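Local structure of putative aspartyl-tRNA synthetase (Leishmania major, 6OD8) at residues E326-A331 with N471-F476; I402-C407 with F446-F451; H406-L411 with D423-T428; G442-I447 with F476-E481. The protein probably catalyses the ATP-dependent attachment of L-aspartate to its cognate tRNA(Asp), as a member of the class II aminoacyl-tRNA synthetases. One frame throughout, in Å; residues are numbered along the deposited sequence.

All four contacts belong to the class II synthetase catalytic domain and gather in one half of its large mixed sheet, their centres about 9 to 18 Å apart. Interaction 1 sets helix 325-342 against strand 472-477. Interaction 2 pairs strand 400-403 with strand 445-449, and interaction 4 pairs that strand in turn with 472-477, so strands 400-403, 445-449 and 472-477 lie side by side. Interaction 3 continues from helix 404-412, sharing H406 and C407 with interaction 2, into the loop before helix 427-441. Interactions 1 and 4 share F476. Helix 325-342 packs on the sheet face carrying Y473 and M475; helix 427-441 touches F446 on the other face, and with helix 404-412 connects the parallel strands.

Interaction 1: E326-A331 with N471-F476; sequences EVLDVA and NSYDMF. With EDO (1,2-ethanediol), chain H.
Helix 326-331 runs nearly along strand 472-476, the two short axes 16° apart and 9.9 Å at closest approach, with V327, L328 and A331 meeting Y473 and M475 across the gap. The phenol of Y473 does most of the bridging. Its CG sits between the backbone N and the carbonyl carbon (chi1 67°), which stands the ring out from the strand toward the helix. Methyl CD1 of L328 rests over the centre of one ring face, 3.7 Å from the centroid and only 7° off the normal, a CH-pi contact. CB of L328 also touches the ring, 3.9 Å from Y473 CE2. Past the ring, the hydroxyl oxygen touches two helix carbons: A331 CB is 3.4 Å from Y473 OH, and V327 CG1 is 4.0 Å from it.

This is helix-on-sheet packing in the catalytic domain of a class II synthetase, where strand 472-477 lies between strands 445-449 and 480-487 of the large mixed sheet. F526 of strand 523-529 touches V327, A331 and Y473, and I447 of strand 445-449 touches L328 and M475, so neighbouring strands widen the apolar layer.

M475 reaches the helix end on. Its chain bends at the sulfur, bringing CE 3.6 Å from A331 CB and 4.0 Å from L328 CD1. D474, between the two, points away from the helix and pairs with R456 and S484. On the helix D329 also faces away; its carboxylate holds R401 and Y68 of the second subunit, while its carbonyl O accepts a 3.1 Å bond from O2 of an ethanediol.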
# COMPACT_ATOMS: atom_id res chain seq x y z
N GLU A 326 -19.42 15.42 -3.74
CA GLU A 326 -18.69 15.12 -2.52
C GLU A 326 -17.46 14.26 -2.82
O GLU A 326 -16.41 14.41 -2.17
CB GLU A 326 -19.61 14.41 -1.52
CG GLU A 326 -20.79 15.28 -1.12
CD GLU A 326 -21.86 14.50 -0.37
OE1 GLU A 326 -21.50 13.64 0.46
OE2 GLU A 326 -23.04 14.78 -0.61
N VAL A 327 -17.60 13.33 -3.78
CA VAL A 327 -16.48 12.52 -4.26
C VAL A 327 -15.47 13.38 -4.99
O VAL A 327 -14.25 13.27 -4.76
CB VAL A 327 -17.00 11.39 -5.18
CG1 VAL A 327 -15.79 10.58 -5.72
CG2 VAL A 327 -17.98 10.50 -4.43
N LEU A 328 -15.95 14.22 -5.90
CA LEU A 328 -15.07 15.10 -6.65
C LEU A 328 -14.35 16.08 -5.73
O LEU A 328 -13.17 16.39 -5.95
CB LEU A 328 -15.92 15.83 -7.71
CG LEU A 328 -15.21 16.89 -8.54
CD1 LEU A 328 -14.05 16.24 -9.30
CD2 LEU A 328 -16.23 17.53 -9.50
N ASP A 329 -15.03 16.57 -4.69
CA ASP A 329 -14.38 17.42 -3.69
C ASP A 329 -13.17 16.71 -3.08
O ASP A 329 -12.09 17.31 -2.94
CB ASP A 329 -15.37 17.81 -2.59
CG ASP A 329 -16.41 18.83 -3.03
OD1 ASP A 329 -16.30 19.41 -4.13
OD2 ASP A 329 -17.37 19.04 -2.25
N VAL A 330 -13.34 15.44 -2.69
CA VAL A 330 -12.23 14.68 -2.09
C VAL A 330 -11.12 14.47 -3.11
O VAL A 330 -9.94 14.66 -2.82
CB VAL A 330 -12.75 13.35 -1.51
CG1 VAL A 330 -11.61 12.36 -1.26
CG2 VAL A 330 -13.51 13.64 -0.19
N ALA A 331 -11.49 14.07 -4.33
CA ALA A 331 -10.50 13.79 -5.37
C ALA A 331 -9.65 15.02 -5.69
O ALA A 331 -8.44 14.91 -5.88
CB ALA A 331 -11.22 13.28 -6.63
N ASN A 471 -23.92 10.87 -13.43
CA ASN A 471 -23.33 11.54 -12.28
C ASN A 471 -21.87 11.10 -12.18
O ASN A 471 -21.48 10.34 -11.30
CB ASN A 471 -24.08 11.17 -11.01
CG ASN A 471 -25.49 11.71 -10.99
OD1 ASN A 471 -25.78 12.69 -11.66
ND2 ASN A 471 -26.36 11.07 -10.21
N SER A 472 -21.06 11.61 -13.11
CA SER A 472 -19.69 11.11 -13.25
C SER A 472 -18.80 12.21 -13.82
O SER A 472 -19.28 13.18 -14.40
CB SER A 472 -19.64 9.88 -14.17
OG SER A 472 -19.96 10.25 -15.50
N TYR A 473 -17.48 12.03 -13.67
CA TYR A 473 -16.53 13.00 -14.22
C TYR A 473 -15.25 12.27 -14.59
O TYR A 473 -14.96 11.17 -14.12
CB TYR A 473 -16.23 14.13 -13.20
CG TYR A 473 -15.50 13.59 -12.00
CD1 TYR A 473 -14.10 13.44 -12.02
CD2 TYR A 473 -16.20 13.16 -10.88
CE1 TYR A 473 -13.42 12.88 -10.93
CE2 TYR A 473 -15.53 12.60 -9.78
CZ TYR A 473 -14.15 12.47 -9.82
OH TYR A 473 -13.50 11.91 -8.74
N ASP A 474 -14.45 12.92 -15.44
CA ASP A 474 -13.07 12.51 -15.71
C ASP A 474 -12.14 13.65 -15.30
O ASP A 474 -12.48 14.82 -15.46
CB ASP A 474 -12.83 12.21 -17.20
CG ASP A 474 -13.14 10.78 -17.59
OD1 ASP A 474 -13.74 10.02 -16.79
OD2 ASP A 474 -12.79 10.41 -18.74
N MET A 475 -10.96 13.29 -14.82
CA MET A 475 -9.86 14.22 -14.62
C MET A 475 -8.76 14.01 -15.65
O MET A 475 -8.45 12.87 -16.02
CB MET A 475 -9.21 14.07 -13.24
CG MET A 475 -10.15 14.28 -12.10
SD MET A 475 -9.29 14.05 -10.52
CE MET A 475 -10.21 15.20 -9.50
N PHE A 476 -8.14 15.11 -16.05
CA PHE A 476 -7.12 15.10 -17.08
C PHE A 476 -5.86 15.79 -16.56
O PHE A 476 -5.93 16.84 -15.91
CB PHE A 476 -7.62 15.82 -18.36
CG PHE A 476 -8.83 15.17 -18.98
CD1 PHE A 476 -8.69 14.23 -19.99
CD2 PHE A 476 -10.12 15.50 -18.56
CE1 PHE A 476 -9.79 13.61 -20.56
CE2 PHE A 476 -11.24 14.88 -19.12
CZ PHE A 476 -11.08 13.95 -20.13
C1 EDO H . -10.97 21.15 -4.11
O1 EDO H . -10.30 21.76 -3.00
C2 EDO H . -12.42 20.83 -3.78
O2 EDO H . -12.51 20.31 -2.45

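Interaction 2: I402-C407 with F446-F451; sequences INYMHC and FISDRF. With EDO (1,2-ethanediol), chain E.
Carboxylate oxygen OD2 of D449 has three polar partners: a water 2.6 Å away that links it to ND2 of N403, the hydroxyl of Y325, and, weakly, an ethanediol hydroxyl. Its other oxygen, OD1, bonds to the hydroxyl of Y324. N403 and D449 sit opposite each other on parallel strands 400-403 and 445-449, neighbours in the sheet that are joined through helices 404-412 and 427-441 in a beta-alpha-beta crossover. I402 N to I447 O and D449 N to I402 O are the strand bonds. The last rung runs from Y404 N to D449 O at 2.6 Å, already at the start of the helix.

N403 is that helix's N-cap. With CG anti to the backbone N (chi1 171°), its OD1 accepts from M405 N at 2.7 Å, the donor standing well above the carbonyl plane, and more weakly from H406 N. ND2 donates to two waters, one leading to D449 and the other to R450 O.

Y404 turns the edge of its ring to the face of F451, planes at 59° and centroids 4.7 Å apart, with Y404 CD1 over the centre of the phenylalanine. R456 adds a cation-pi contact to F451. Between the first helical turn and strand 446-449, the buried S448 OG lies 3.3 Å from C407 SG and 3.6 Å from Y404 CA.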
# COMPACT_ATOMS: atom_id res chain seq x y z
N ILE A 402 -15.25 21.85 -15.95
CA ILE A 402 -16.04 22.26 -17.11
C ILE A 402 -17.05 21.16 -17.36
O ILE A 402 -16.69 19.97 -17.41
CB ILE A 402 -15.18 22.51 -18.37
CG1 ILE A 402 -14.08 23.53 -18.09
CG2 ILE A 402 -16.06 23.01 -19.54
CD1 ILE A 402 -13.15 23.77 -19.27
N ASN A 403 -18.32 21.54 -17.48
CA ASN A 403 -19.35 20.59 -17.87
C ASN A 403 -19.01 19.97 -19.22
O ASN A 403 -18.50 20.64 -20.13
CB ASN A 403 -20.70 21.32 -17.94
CG ASN A 403 -21.77 20.46 -18.52
OD1 ASN A 403 -22.01 20.49 -19.73
ND2 ASN A 403 -22.42 19.69 -17.69
N TYR A 404 -19.30 18.67 -19.35
CA TYR A 404 -19.02 17.93 -20.57
C TYR A 404 -19.59 18.62 -21.82
O TYR A 404 -18.93 18.68 -22.86
CB TYR A 404 -19.59 16.51 -20.44
CG TYR A 404 -19.19 15.58 -21.57
CD1 TYR A 404 -18.07 14.78 -21.46
CD2 TYR A 404 -19.96 15.49 -22.74
CE1 TYR A 404 -17.70 13.93 -22.48
CE2 TYR A 404 -19.60 14.64 -23.77
CZ TYR A 404 -18.46 13.86 -23.63
OH TYR A 404 -18.08 13.00 -24.64
N MET A 405 -20.81 19.15 -21.73
CA MET A 405 -21.40 19.77 -22.92
C MET A 405 -20.66 21.04 -23.30
O MET A 405 -20.53 21.35 -24.48
CB MET A 405 -22.89 20.05 -22.72
CG MET A 405 -23.71 18.77 -22.62
SD MET A 405 -25.49 19.12 -22.56
CE MET A 405 -25.67 19.51 -20.82
N HIS A 406 -20.12 21.77 -22.31
CA HIS A 406 -19.29 22.92 -22.65
C HIS A 406 -17.91 22.49 -23.15
O HIS A 406 -17.30 23.22 -23.93
CB HIS A 406 -19.19 23.86 -21.46
CG HIS A 406 -20.50 24.51 -21.11
ND1 HIS A 406 -21.05 25.53 -21.86
CD2 HIS A 406 -21.39 24.25 -20.12
CE1 HIS A 406 -22.21 25.89 -21.33
NE2 HIS A 406 -22.45 25.11 -20.29
N CYS A 407 -17.41 21.34 -22.70
CA CYS A 407 -16.19 20.79 -23.30
C CYS A 407 -16.40 20.50 -24.78
O CYS A 407 -15.49 20.72 -25.59
CB CYS A 407 -15.76 19.51 -22.60
SG CYS A 407 -15.14 19.73 -20.91
N PHE A 446 -7.63 19.51 -15.16
CA PHE A 446 -9.02 19.94 -15.13
C PHE A 446 -9.93 18.72 -15.09
O PHE A 446 -9.51 17.60 -15.39
CB PHE A 446 -9.36 20.86 -16.31
CG PHE A 446 -9.58 20.13 -17.62
CD1 PHE A 446 -10.86 19.78 -18.02
CD2 PHE A 446 -8.50 19.79 -18.44
CE1 PHE A 446 -11.08 19.12 -19.24
CE2 PHE A 446 -8.71 19.10 -19.62
CZ PHE A 446 -9.99 18.77 -20.03
N ILE A 447 -11.16 18.94 -14.66
CA ILE A 447 -12.13 17.85 -14.70
C ILE A 447 -13.24 18.22 -15.68
O ILE A 447 -13.59 19.39 -15.81
CB ILE A 447 -12.69 17.51 -13.30
CG1 ILE A 447 -13.78 18.48 -12.88
CG2 ILE A 447 -11.57 17.54 -12.27
CD1 ILE A 447 -15.20 17.98 -13.16
N SER A 448 -13.75 17.21 -16.39
CA SER A 448 -14.91 17.31 -17.27
C SER A 448 -16.05 16.60 -16.58
O SER A 448 -15.94 15.41 -16.26
CB SER A 448 -14.64 16.68 -18.64
OG SER A 448 -15.80 16.80 -19.49
N ASP A 449 -17.16 17.32 -16.39
CA ASP A 449 -18.26 16.93 -15.51
C ASP A 449 -19.47 16.46 -16.32
O ASP A 449 -19.86 17.11 -17.29
CB ASP A 449 -18.63 18.13 -14.64
CG ASP A 449 -19.63 17.79 -13.59
OD1 ASP A 449 -19.56 16.65 -13.08
OD2 ASP A 449 -20.48 18.65 -13.28
N ARG A 450 -20.06 15.33 -15.89
CA ARG A 450 -21.33 14.79 -16.40
C ARG A 450 -21.16 14.09 -17.74
O ARG A 450 -21.64 14.59 -18.77
CB ARG A 450 -22.40 15.88 -16.51
CG ARG A 450 -23.28 16.04 -15.31
CD ARG A 450 -24.52 16.86 -15.66
NE ARG A 450 -25.49 16.86 -14.57
CZ ARG A 450 -26.81 16.93 -14.73
NH1 ARG A 450 -27.32 17.01 -15.95
NH2 ARG A 450 -27.61 16.92 -13.67
N PHE A 451 -20.55 12.92 -17.73
CA PHE A 451 -20.26 12.22 -18.98
C PHE A 451 -21.51 11.56 -19.55
O PHE A 451 -22.44 11.23 -18.80
CB PHE A 451 -19.19 11.15 -18.76
CG PHE A 451 -17.82 11.63 -19.10
CD1 PHE A 451 -17.10 11.04 -20.13
CD2 PHE A 451 -17.26 12.68 -18.40
CE1 PHE A 451 -15.81 11.49 -20.46
CE2 PHE A 451 -16.00 13.13 -18.72
CZ PHE A 451 -15.27 12.54 -19.75
C1 EDO E . -19.24 21.83 -14.04
O1 EDO E . -18.87 21.39 -12.73
C2 EDO E . -18.51 23.13 -14.37
O2 EDO E . -19.27 24.26 -13.93
O HOH W 1 -23.26 17.05 -19.40
O HOH W 2 -22.04 20.06 -14.89

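Interaction 3: H406-L411 with D423-T428; sequences HCIELL and DDINTT
I425 lays its CG1-CD1 arm between I408 and L411, one turn apart on helix 406-411. CD1 of I425 lies 3.9 Å from L411 CD1, and CG1 of I425 lies 3.9 Å from I408 CD1; both pairs meet at a slant. Methyl CG2 of I425 adds a looser touch on L411 CD1. C407 is at the margin, its CB 4.3 Å from I425 CD1. The torsions of I408 (chi1 -67°, chi2 -70°) fold its CD1 toward the loop, where it also comes 3.9 Å from D423 O.

One shell out, the helix side chains rest on neighbours: C407 and L410 touch L433, L411 touches L432, and I408 touches M419. Y404, on the first turn of the same helix, touches I425 as well. The loop has polar fixings of its own. D423 O is hydrogen-bonded by the hydroxyl of Y404, and D423 OD2 accepts from A420 N. Just beyond I425, N426 is the N-cap of helix 427-441: its OD1 accepts weakly from T428 N and from N429 N, though T428 is poorly ordered.

The contact seats the end of the connecting loop, just before helix 427-441, against helix 404-412, within the crossover between strands 400-403 and 445-449. The two segments bury 170 Å² between them. Because the meeting atoms are mainly methyl and methylene carbons, the attraction is dispersion and loss of water rather than directed bonding; the directed bonds of the loop lie at D423, on the Y404 hydroxyl and A420 N, and only weakly at the N426 cap.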
# COMPACT_ATOMS: atom_id res chain seq x y z
N HIS A 406 -20.12 21.77 -22.31
CA HIS A 406 -19.29 22.92 -22.65
C HIS A 406 -17.91 22.49 -23.15
O HIS A 406 -17.30 23.22 -23.93
CB HIS A 406 -19.19 23.86 -21.46
CG HIS A 406 -20.50 24.51 -21.11
ND1 HIS A 406 -21.05 25.53 -21.86
CD2 HIS A 406 -21.39 24.25 -20.12
CE1 HIS A 406 -22.21 25.89 -21.33
NE2 HIS A 406 -22.45 25.11 -20.29
N CYS A 407 -17.41 21.34 -22.70
CA CYS A 407 -16.19 20.79 -23.30
C CYS A 407 -16.40 20.50 -24.78
O CYS A 407 -15.49 20.72 -25.59
CB CYS A 407 -15.76 19.51 -22.60
SG CYS A 407 -15.14 19.73 -20.91
N ILE A 408 -17.55 19.93 -25.13
CA ILE A 408 -17.89 19.72 -26.54
C ILE A 408 -17.88 21.05 -27.28
O ILE A 408 -17.35 21.16 -28.39
CB ILE A 408 -19.25 19.02 -26.67
CG1 ILE A 408 -19.21 17.59 -26.12
CG2 ILE A 408 -19.74 19.06 -28.15
CD1 ILE A 408 -18.40 16.63 -26.96
N GLU A 409 -18.50 22.08 -26.69
CA GLU A 409 -18.57 23.37 -27.37
C GLU A 409 -17.19 23.97 -27.56
O GLU A 409 -16.92 24.60 -28.59
CB GLU A 409 -19.47 24.34 -26.60
CG GLU A 409 -20.92 23.94 -26.53
CD GLU A 409 -21.71 24.86 -25.61
OE1 GLU A 409 -21.19 25.94 -25.27
OE2 GLU A 409 -22.85 24.49 -25.23
N LEU A 410 -16.30 23.77 -26.58
CA LEU A 410 -14.94 24.29 -26.69
C LEU A 410 -14.18 23.61 -27.82
O LEU A 410 -13.51 24.28 -28.62
CB LEU A 410 -14.21 24.12 -25.35
CG LEU A 410 -12.75 24.57 -25.23
CD1 LEU A 410 -12.58 26.01 -25.69
CD2 LEU A 410 -12.28 24.41 -23.80
N LEU A 411 -14.28 22.28 -27.89
CA LEU A 411 -13.70 21.56 -29.03
C LEU A 411 -14.25 22.08 -30.34
O LEU A 411 -13.50 22.27 -31.30
CB LEU A 411 -14.00 20.07 -28.89
CG LEU A 411 -13.04 19.31 -27.99
CD1 LEU A 411 -13.68 18.00 -27.56
CD2 LEU A 411 -11.75 19.07 -28.75
N ASP A 423 -21.76 13.10 -28.16
CA ASP A 423 -20.64 12.43 -28.82
C ASP A 423 -19.51 12.18 -27.83
O ASP A 423 -19.36 12.88 -26.82
CB ASP A 423 -20.14 13.25 -30.02
CG ASP A 423 -21.04 13.09 -31.24
OD1 ASP A 423 -21.95 12.24 -31.20
OD2 ASP A 423 -20.84 13.83 -32.24
N ASP A 424 -18.71 11.15 -28.10
CA ASP A 424 -17.64 10.75 -27.19
C ASP A 424 -16.35 11.48 -27.54
O ASP A 424 -16.06 11.73 -28.70
CB ASP A 424 -17.43 9.24 -27.25
CG ASP A 424 -18.61 8.45 -26.69
OD1 ASP A 424 -19.39 9.01 -25.87
OD2 ASP A 424 -18.76 7.27 -27.06
N ILE A 425 -15.59 11.83 -26.51
CA ILE A 425 -14.32 12.52 -26.68
C ILE A 425 -13.21 11.47 -26.66
O ILE A 425 -12.78 11.02 -25.60
CB ILE A 425 -14.14 13.60 -25.61
CG1 ILE A 425 -15.33 14.58 -25.67
CG2 ILE A 425 -12.83 14.34 -25.83
CD1 ILE A 425 -15.25 15.77 -24.74
N ASN A 426 -12.71 11.10 -27.85
CA ASN A 426 -11.72 10.03 -27.99
C ASN A 426 -10.33 10.45 -27.50
O ASN A 426 -10.21 11.39 -26.70
CB ASN A 426 -11.64 9.55 -29.45
CG ASN A 426 -10.97 10.57 -30.39
OD1 ASN A 426 -9.75 10.56 -30.57
ND2 ASN A 426 -11.77 11.43 -30.98
N THR A 427 -9.28 9.77 -27.95
CA THR A 427 -7.94 10.07 -27.45
C THR A 427 -7.28 11.20 -28.23
O THR A 427 -6.57 12.03 -27.63
CB THR A 427 -7.07 8.81 -27.48
OG1 THR A 427 -7.71 7.77 -26.74
CG2 THR A 427 -5.72 9.10 -26.82
N THR A 428 -7.50 11.29 -29.54
CA THR A 428 -7.06 12.49 -30.24
C THR A 428 -7.82 13.71 -29.74
O THR A 428 -7.23 14.80 -29.62
CB THR A 428 -7.24 12.32 -31.76
OG1 THR A 428 -6.55 11.15 -32.19
CG2 THR A 428 -6.67 13.53 -32.49

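Interaction 4: G442-I447 with F476-E481; sequences GTDFFI and FIRGEE. With EDO (1,2-ethanediol), chain K.
CG of F446 lies between its backbone N and carbonyl carbon (chi1 78°) and CG of F476 anti to its carbonyl carbon (chi1 -61°), and these settings lay the two rings against each other across the strand pair. The rings come out nearly parallel, planes at 15°, but slid so far that they barely overlap. CD2 of F476 sits over the rim of the F446 face, 3.6 Å from F446 CZ. On the other side of the sheet CG1 of I477 approaches the edge of the F445 ring, 3.6 Å from F445 CD1.

Strands 445-447 and 476-477 are antiparallel neighbours. F446 and F476 form a hydrogen-bonded pair, F476 N to F446 O at 2.9 Å and F446 N to F476 O at 3.3 Å, and F445 with I477 a non-hydrogen-bonded one. Strand 472-477 then turns into 480-487 through a type I' hairpin turn from I477 to E480.

The turn is pinned to D444: its carbonyl O accepts from R478 N at 2.8 Å and from a water that in turn accepts from G479 N. The side chains are less intimate. D444 OD2 is 4.1 Å from R478 NH1, but no N-H points at the oxygen, so the direct interaction is between charges alone; a water lies between them, held weakly by NH1. The guanidinium is bound by carbonyls of L536, Y537 and E359, the D444 carboxylate by K438 and V362 N, and D444 OD1 also accepts from O2 of an ethanediol at 2.7 Å. Backbone bonds thus set the register here, while the opposite charges would add only a diffuse attraction.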
# COMPACT_ATOMS: atom_id res chain seq x y z
N GLY A 442 -5.03 28.33 -18.70
CA GLY A 442 -3.67 28.33 -18.17
C GLY A 442 -3.30 27.17 -17.29
O GLY A 442 -2.29 27.25 -16.58
N THR A 443 -4.06 26.08 -17.33
CA THR A 443 -3.85 24.97 -16.41
C THR A 443 -3.68 23.67 -17.18
O THR A 443 -4.25 23.48 -18.26
CB THR A 443 -5.00 24.83 -15.40
OG1 THR A 443 -4.69 23.76 -14.49
CG2 THR A 443 -6.32 24.55 -16.10
N ASP A 444 -2.83 22.79 -16.63
CA ASP A 444 -2.57 21.45 -17.13
C ASP A 444 -3.47 20.39 -16.50
O ASP A 444 -3.33 19.21 -16.83
CB ASP A 444 -1.11 21.03 -16.84
CG ASP A 444 -0.08 21.95 -17.48
OD1 ASP A 444 -0.22 22.29 -18.68
OD2 ASP A 444 0.88 22.33 -16.78
N PHE A 445 -4.39 20.79 -15.61
CA PHE A 445 -5.23 19.88 -14.84
C PHE A 445 -6.67 20.38 -14.85
O PHE A 445 -6.91 21.55 -14.54
CB PHE A 445 -4.75 19.78 -13.40
CG PHE A 445 -5.48 18.74 -12.58
CD1 PHE A 445 -4.98 17.45 -12.49
CD2 PHE A 445 -6.67 19.03 -11.94
CE1 PHE A 445 -5.64 16.47 -11.75
CE2 PHE A 445 -7.33 18.05 -11.21
CZ PHE A 445 -6.82 16.78 -11.12
N PHE A 446 -7.63 19.51 -15.16
CA PHE A 446 -9.02 19.94 -15.13
C PHE A 446 -9.93 18.72 -15.09
O PHE A 446 -9.51 17.60 -15.39
CB PHE A 446 -9.36 20.86 -16.31
CG PHE A 446 -9.58 20.13 -17.62
CD1 PHE A 446 -10.86 19.78 -18.02
CD2 PHE A 446 -8.50 19.79 -18.44
CE1 PHE A 446 -11.08 19.12 -19.24
CE2 PHE A 446 -8.71 19.10 -19.62
CZ PHE A 446 -9.99 18.77 -20.03
N ILE A 447 -11.16 18.94 -14.66
CA ILE A 447 -12.13 17.85 -14.70
C ILE A 447 -13.24 18.22 -15.68
O ILE A 447 -13.59 19.39 -15.81
CB ILE A 447 -12.69 17.51 -13.30
CG1 ILE A 447 -13.78 18.48 -12.88
CG2 ILE A 447 -11.57 17.54 -12.27
CD1 ILE A 447 -15.20 17.98 -13.16
N PHE A 476 -8.14 15.11 -16.05
CA PHE A 476 -7.12 15.10 -17.08
C PHE A 476 -5.86 15.79 -16.56
O PHE A 476 -5.93 16.84 -15.91
CB PHE A 476 -7.62 15.82 -18.36
CG PHE A 476 -8.83 15.17 -18.98
CD1 PHE A 476 -8.69 14.23 -19.99
CD2 PHE A 476 -10.12 15.50 -18.56
CE1 PHE A 476 -9.79 13.61 -20.56
CE2 PHE A 476 -11.24 14.88 -19.12
CZ PHE A 476 -11.08 13.95 -20.13
N ILE A 477 -4.71 15.19 -16.88
CA ILE A 477 -3.40 15.79 -16.64
C ILE A 477 -2.69 15.87 -17.98
O ILE A 477 -2.56 14.86 -18.67
CB ILE A 477 -2.56 14.97 -15.65
CG1 ILE A 477 -3.26 14.84 -14.29
CG2 ILE A 477 -1.20 15.63 -15.46
CD1 ILE A 477 -2.44 14.02 -13.26
N ARG A 478 -2.24 17.08 -18.34
CA ARG A 478 -1.60 17.32 -19.63
C ARG A 478 -2.39 16.70 -20.79
O ARG A 478 -1.83 16.08 -21.69
CB ARG A 478 -0.15 16.81 -19.63
CG ARG A 478 0.74 17.35 -18.52
CD ARG A 478 2.20 17.07 -18.83
NE ARG A 478 3.06 17.27 -17.67
CZ ARG A 478 3.69 18.41 -17.39
NH1 ARG A 478 3.54 19.47 -18.17
NH2 ARG A 478 4.48 18.49 -16.31
N GLY A 479 -3.71 16.88 -20.76
CA GLY A 479 -4.54 16.46 -21.88
C GLY A 479 -4.84 14.97 -21.95
O GLY A 479 -5.32 14.50 -22.99
N GLU A 480 -4.56 14.22 -20.89
CA GLU A 480 -4.78 12.78 -20.89
C GLU A 480 -5.51 12.37 -19.62
O GLU A 480 -5.20 12.86 -18.53
CB GLU A 480 -3.45 12.03 -21.02
CG GLU A 480 -2.72 12.43 -22.28
CD GLU A 480 -1.54 11.51 -22.60
OE1 GLU A 480 -1.68 10.28 -22.44
OE2 GLU A 480 -0.50 12.04 -23.02
N GLU A 481 -6.49 11.47 -19.79
CA GLU A 481 -7.34 11.03 -18.70
C GLU A 481 -6.50 10.32 -17.63
O GLU A 481 -5.71 9.43 -17.94
CB GLU A 481 -8.43 10.09 -19.24
CG GLU A 481 -9.51 9.70 -18.24
CD GLU A 481 -9.23 8.38 -17.52
OE1 GLU A 481 -8.32 7.63 -17.94
OE2 GLU A 481 -9.92 8.10 -16.51
C1 EDO K . -2.37 20.11 -22.29
O1 EDO K . -1.59 20.52 -23.41
C2 EDO K . -1.97 20.89 -21.06
O2 EDO K . -0.73 20.39 -20.54
O HOH W 3 -5.24 18.56 -18.88
O HOH W 4 3.23 22.59 -17.44